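Local coordinates for ESX-5 secretion-associated protein EspG5 (Mycobacterium marinum, PDB 6VJ5) that acts as a specific cytoplasmic chaperone for cognate PE/PPE proteins, helps prevent aggregation of PE/PPE dimers and is required for secretion of LipY and PE31/PPE18, at residues 272-275 against 276-279; 281-284 against 285-289. All coordinates share one frame; numbering follows the deposited sequence.

Contact 1 (272-275 against 276-279)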
loop_
_atom_site.group_PDB
_atom_site.type_symbol
_atom_site.label_atom_id
_atom_site.label_comp_id
_atom_site.label_asym_id
_atom_site.label_seq_id
_atom_site.Cartn_x
_atom_site.Cartn_y
_atom_site.Cartn_z
ATOM N N PRO C 272 18.694 34.827 -21.430
ATOM C CA PRO C 272 19.384 33.864 -22.294
ATOM C C PRO C 272 20.200 32.910 -21.440
ATOM O O PRO C 272 20.840 33.315 -20.467
ATOM C CB PRO C 272 20.274 34.745 -23.176
ATOM C CG PRO C 272 20.563 35.943 -22.320
ATOM C CD PRO C 272 19.333 36.158 -21.453
ATOM N N ALA C 273 20.168 31.632 -21.804
ATOM C CA ALA C 273 20.792 30.601 -20.984
ATOM C C ALA C 273 22.312 30.628 -21.068
ATOM O O ALA C 273 22.935 29.625 -21.435
ATOM C CB ALA C 273 20.272 29.221 -21.396
ATOM N N THR C 274 22.922 31.757 -20.715
ATOM C CA THR C 274 24.374 31.820 -20.669
ATOM C C THR C 274 24.892 30.988 -19.498
ATOM O O THR C 274 24.226 30.880 -18.465
ATOM C CB THR C 274 24.862 33.258 -20.511
ATOM O OG1 THR C 274 24.426 33.780 -19.247
ATOM C CG2 THR C 274 24.333 34.133 -21.634
ATOM N N PRO C 275 26.082 30.397 -19.627
ATOM C CA PRO C 275 26.645 29.661 -18.481
ATOM C C PRO C 275 26.617 30.465 -17.194
ATOM O O PRO C 275 26.396 29.896 -16.118
ATOM C CB PRO C 275 28.078 29.349 -18.934
ATOM C CG PRO C 275 27.999 29.324 -20.437
ATOM C CD PRO C 275 26.980 30.385 -20.798
ATOM N N GLN C 276 26.812 31.784 -17.273
ATOM C CA GLN C 276 26.778 32.597 -16.063
ATOM C C GLN C 276 25.358 32.747 -15.532
ATOM O O GLN C 276 25.131 32.629 -14.322
ATOM C CB GLN C 276 27.386 33.973 -16.325
ATOM C CG GLN C 276 27.495 34.837 -15.073
ATOM C CD GLN C 276 27.207 36.306 -15.338
ATOM O OE1 GLN C 276 26.570 36.978 -14.528
ATOM N NE2 GLN C 276 27.678 36.809 -16.475
ATOM N N LEU C 277 24.391 33.014 -16.412
ATOM C CA LEU C 277 23.021 33.217 -15.952
ATOM C C LEU C 277 22.381 31.910 -15.505
ATOM O O LEU C 277 21.536 31.916 -14.603
ATOM C CB LEU C 277 22.190 33.869 -17.051
ATOM C CG LEU C 277 22.547 35.331 -17.316
ATOM C CD1 LEU C 277 21.870 35.827 -18.581
ATOM C CD2 LEU C 277 22.160 36.204 -16.131
ATOM N N VAL C 278 22.760 30.788 -16.121
ATOM C CA VAL C 278 22.322 29.492 -15.612
ATOM C C VAL C 278 22.885 29.263 -14.215
ATOM O O VAL C 278 22.228 28.668 -13.353
ATOM C CB VAL C 278 22.730 28.368 -16.581
ATOM C CG1 VAL C 278 22.405 27.008 -15.979
ATOM C CG2 VAL C 278 22.024 28.542 -17.914
ATOM N N GLN C 279 24.113 29.727 -13.972
ATOM C CA GLN C 279 24.665 29.690 -12.621
ATOM C C GLN C 279 23.886 30.612 -11.690
ATOM O O GLN C 279 23.637 30.265 -10.530
ATOM C CB GLN C 279 26.148 30.072 -12.655
ATOM C CG GLN C 279 26.827 30.200 -11.293
ATOM C CD GLN C 279 26.673 31.586 -10.681
ATOM O OE1 GLN C 279 26.273 31.722 -9.525
ATOM N NE2 GLN C 279 26.997 32.619 -11.454
#

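Contact 2 (281-284 against 285-289)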
loop_
_atom_site.group_PDB
_atom_site.type_symbol
_atom_site.label_atom_id
_atom_site.label_comp_id
_atom_site.label_asym_id
_atom_site.label_seq_id
_atom_site.Cartn_x
_atom_site.Cartn_y
_atom_site.Cartn_z
ATOM N N GLY C 281 20.757 31.331 -11.980
ATOM C CA GLY C 281 19.449 30.747 -11.745
ATOM C C GLY C 281 19.487 29.634 -10.719
ATOM O O GLY C 281 18.596 29.530 -9.870
ATOM N N VAL C 282 20.514 28.785 -10.782
ATOM C CA VAL C 282 20.671 27.731 -9.784
ATOM C C VAL C 282 20.829 28.342 -8.398
ATOM O O VAL C 282 20.176 27.926 -7.434
ATOM C CB VAL C 282 21.866 26.828 -10.143
ATOM C CG1 VAL C 282 22.196 25.898 -8.980
ATOM C CG2 VAL C 282 21.570 26.049 -11.419
ATOM N N LYS C 283 21.705 29.341 -8.282
ATOM C CA LYS C 283 21.888 30.013 -7.002
ATOM C C LYS C 283 20.576 30.598 -6.498
ATOM O O LYS C 283 20.281 30.540 -5.298
ATOM C CB LYS C 283 22.940 31.112 -7.136
ATOM C CG LYS C 283 23.284 31.797 -5.824
ATOM C CD LYS C 283 24.171 33.013 -6.044
ATOM C CE LYS C 283 24.536 33.666 -4.720
ATOM N NZ LYS C 283 25.414 32.780 -3.904
ATOM N N THR C 284 19.775 31.171 -7.401
ATOM C CA THR C 284 18.523 31.798 -6.993
ATOM C C THR C 284 17.521 30.770 -6.492
ATOM O O THR C 284 16.707 31.078 -5.612
ATOM C CB THR C 284 17.929 32.585 -8.159
ATOM O OG1 THR C 284 18.839 33.621 -8.553
ATOM C CG2 THR C 284 16.602 33.204 -7.765
ATOM N N VAL C 285 17.559 29.562 -7.048
ATOM C CA VAL C 285 16.747 28.473 -6.520
ATOM C C VAL C 285 17.172 28.155 -5.094
ATOM O O VAL C 285 16.345 28.084 -4.177
ATOM C CB VAL C 285 16.868 27.239 -7.432
ATOM C CG1 VAL C 285 16.281 26.017 -6.750
ATOM C CG2 VAL C 285 16.193 27.501 -8.771
ATOM N N LEU C 286 18.478 27.971 -4.886
ATOM C CA LEU C 286 18.972 27.551 -3.580
ATOM C C LEU C 286 18.800 28.640 -2.532
ATOM O O LEU C 286 18.620 28.333 -1.348
ATOM C CB LEU C 286 20.443 27.150 -3.686
ATOM C CG LEU C 286 20.724 25.962 -4.607
ATOM C CD1 LEU C 286 22.215 25.716 -4.761
ATOM C CD2 LEU C 286 20.024 24.709 -4.084
ATOM N N ASP C 287 18.848 29.907 -2.934
ATOM C CA ASP C 287 18.697 30.989 -1.970
ATOM C C ASP C 287 17.241 31.271 -1.628
ATOM O O ASP C 287 16.982 32.090 -0.739
ATOM C CB ASP C 287 19.372 32.258 -2.495
ATOM C CG ASP C 287 20.882 32.116 -2.583
ATOM O OD1 ASP C 287 21.435 31.248 -1.876
ATOM O OD2 ASP C 287 21.516 32.868 -3.353
ATOM N N THR C 288 16.293 30.614 -2.299
ATOM C CA THR C 288 14.880 30.721 -1.962
ATOM C C THR C 288 14.394 29.547 -1.118
ATOM O O THR C 288 13.190 29.426 -0.874
ATOM C CB THR C 288 14.025 30.828 -3.226
ATOM O OG1 THR C 288 14.292 29.718 -4.095
ATOM C CG2 THR C 288 14.307 32.133 -3.954
ATOM N N LEU C 289 15.298 28.670 -0.690
ATOM C CA LEU C 289 14.928 27.605 0.227
ATOM C C LEU C 289 14.482 28.197 1.563
ATOM O O LEU C 289 14.963 29.259 1.978
ATOM C CB LEU C 289 16.101 26.654 0.437
ATOM C CG LEU C 289 16.364 25.702 -0.728
ATOM C CD1 LEU C 289 17.750 25.108 -0.631
ATOM C CD2 LEU C 289 15.307 24.609 -0.740
#

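Contact 1 (272-275 against 276-279)
The hydroxyl of T274 lies over the root of the L277 side chain, its OG1 3.1 Å from L277 CG, and from there it accepts a hydrogen bond from L277 N at 2.9 Å, with an N-H...O angle of 155°. With chi1 at 64°, OG1 stands between the backbone N and the carbonyl carbon of T274, within reach of L277 N. L277 extends back over the preceding loop: its CD1 packs obliquely against the ring of P272, 3.8 Å from P272 CD. On another side of the turn, the CB of V278 is directed toward the loop, and V278 CG2 comes to 4.0 Å from A273 CB. The main chain adds V278 N to T274 O, 2.8 Å and almost straight at 174°, and then Q279 N to P275 O, 3.1 Å, where the donor stands above the carbonyl plane. Upstream, A273 is the centre of an inverse gamma turn closed by T274 N and P272 O, and its backbone also bonds R251. T274 OG1 accepting from the amide three residues on, with proline in the first helical position after it, is the classic threonine N-cap.

Contact 2 (281-284 against 285-289)
Three i to i+4 backbone bonds join the last helical turns: V285 N to G281 O, L286 N to V282 O, which lies in the carbonyl plane, and D287 N to K283 O, the shortest at 2.8 Å. A type I turn from L286 to L289 overlaps the last of these and leads the chain out. K283 and D287 meet on the exposed flank, their side chains crossing at a slant. K283 leaves the helix with CG anti to its backbone N (chi1 -175°), and its extended chain passes D287 OD2, which lies 3.2 Å from K283 CG and 3.4 Å from K283 CE; the bend at chi4 of 67° sets the position of K283 NZ, whose salt bridge to D287 OD2 is long at 3.9 Å. Elsewhere around the helix, V282 CG1 approaches L286 CD1 at 4.2 Å, and both side chains also touch I150 of helix 147-159. V285 reaches back along the helix, CG2 lying 3.3 Å from G281 O, and itself touches S238 of strand 234-247. Within the turn, T288 OG1 donates to V285 O at 2.6 Å, joined from the same face of that carbonyl by T288 N at 3.2 Å. T288 CG2 sits close to T284 O, whereas the hydroxyl of T284 is bonded to V280 O, one turn back. V282, V285 and L286 thus pack on the sheet or helix 147-159, the long ion pair joins exposed residues and is probably weak, and two donors tie T288 to V285 O.

In the fold
Contacts 1 and 2 lie in series on helix 275-286, their centres 14 Å apart; apart from adjoining in sequence they do not touch. Contact 1 joins the end of strand 267-272 to the helix start and lies about 18 Å from the centre of the chain, while contact 2, about 14 Å from it, sits where side chains reach strands 221-231 and 234-247 of the large antiparallel sheet. Contact 1 is thus at the N-terminal part of the helix and contact 2 toward its C-terminal part, both on the same side of the chain's centre. No other protein chain of the assembly touches either contact.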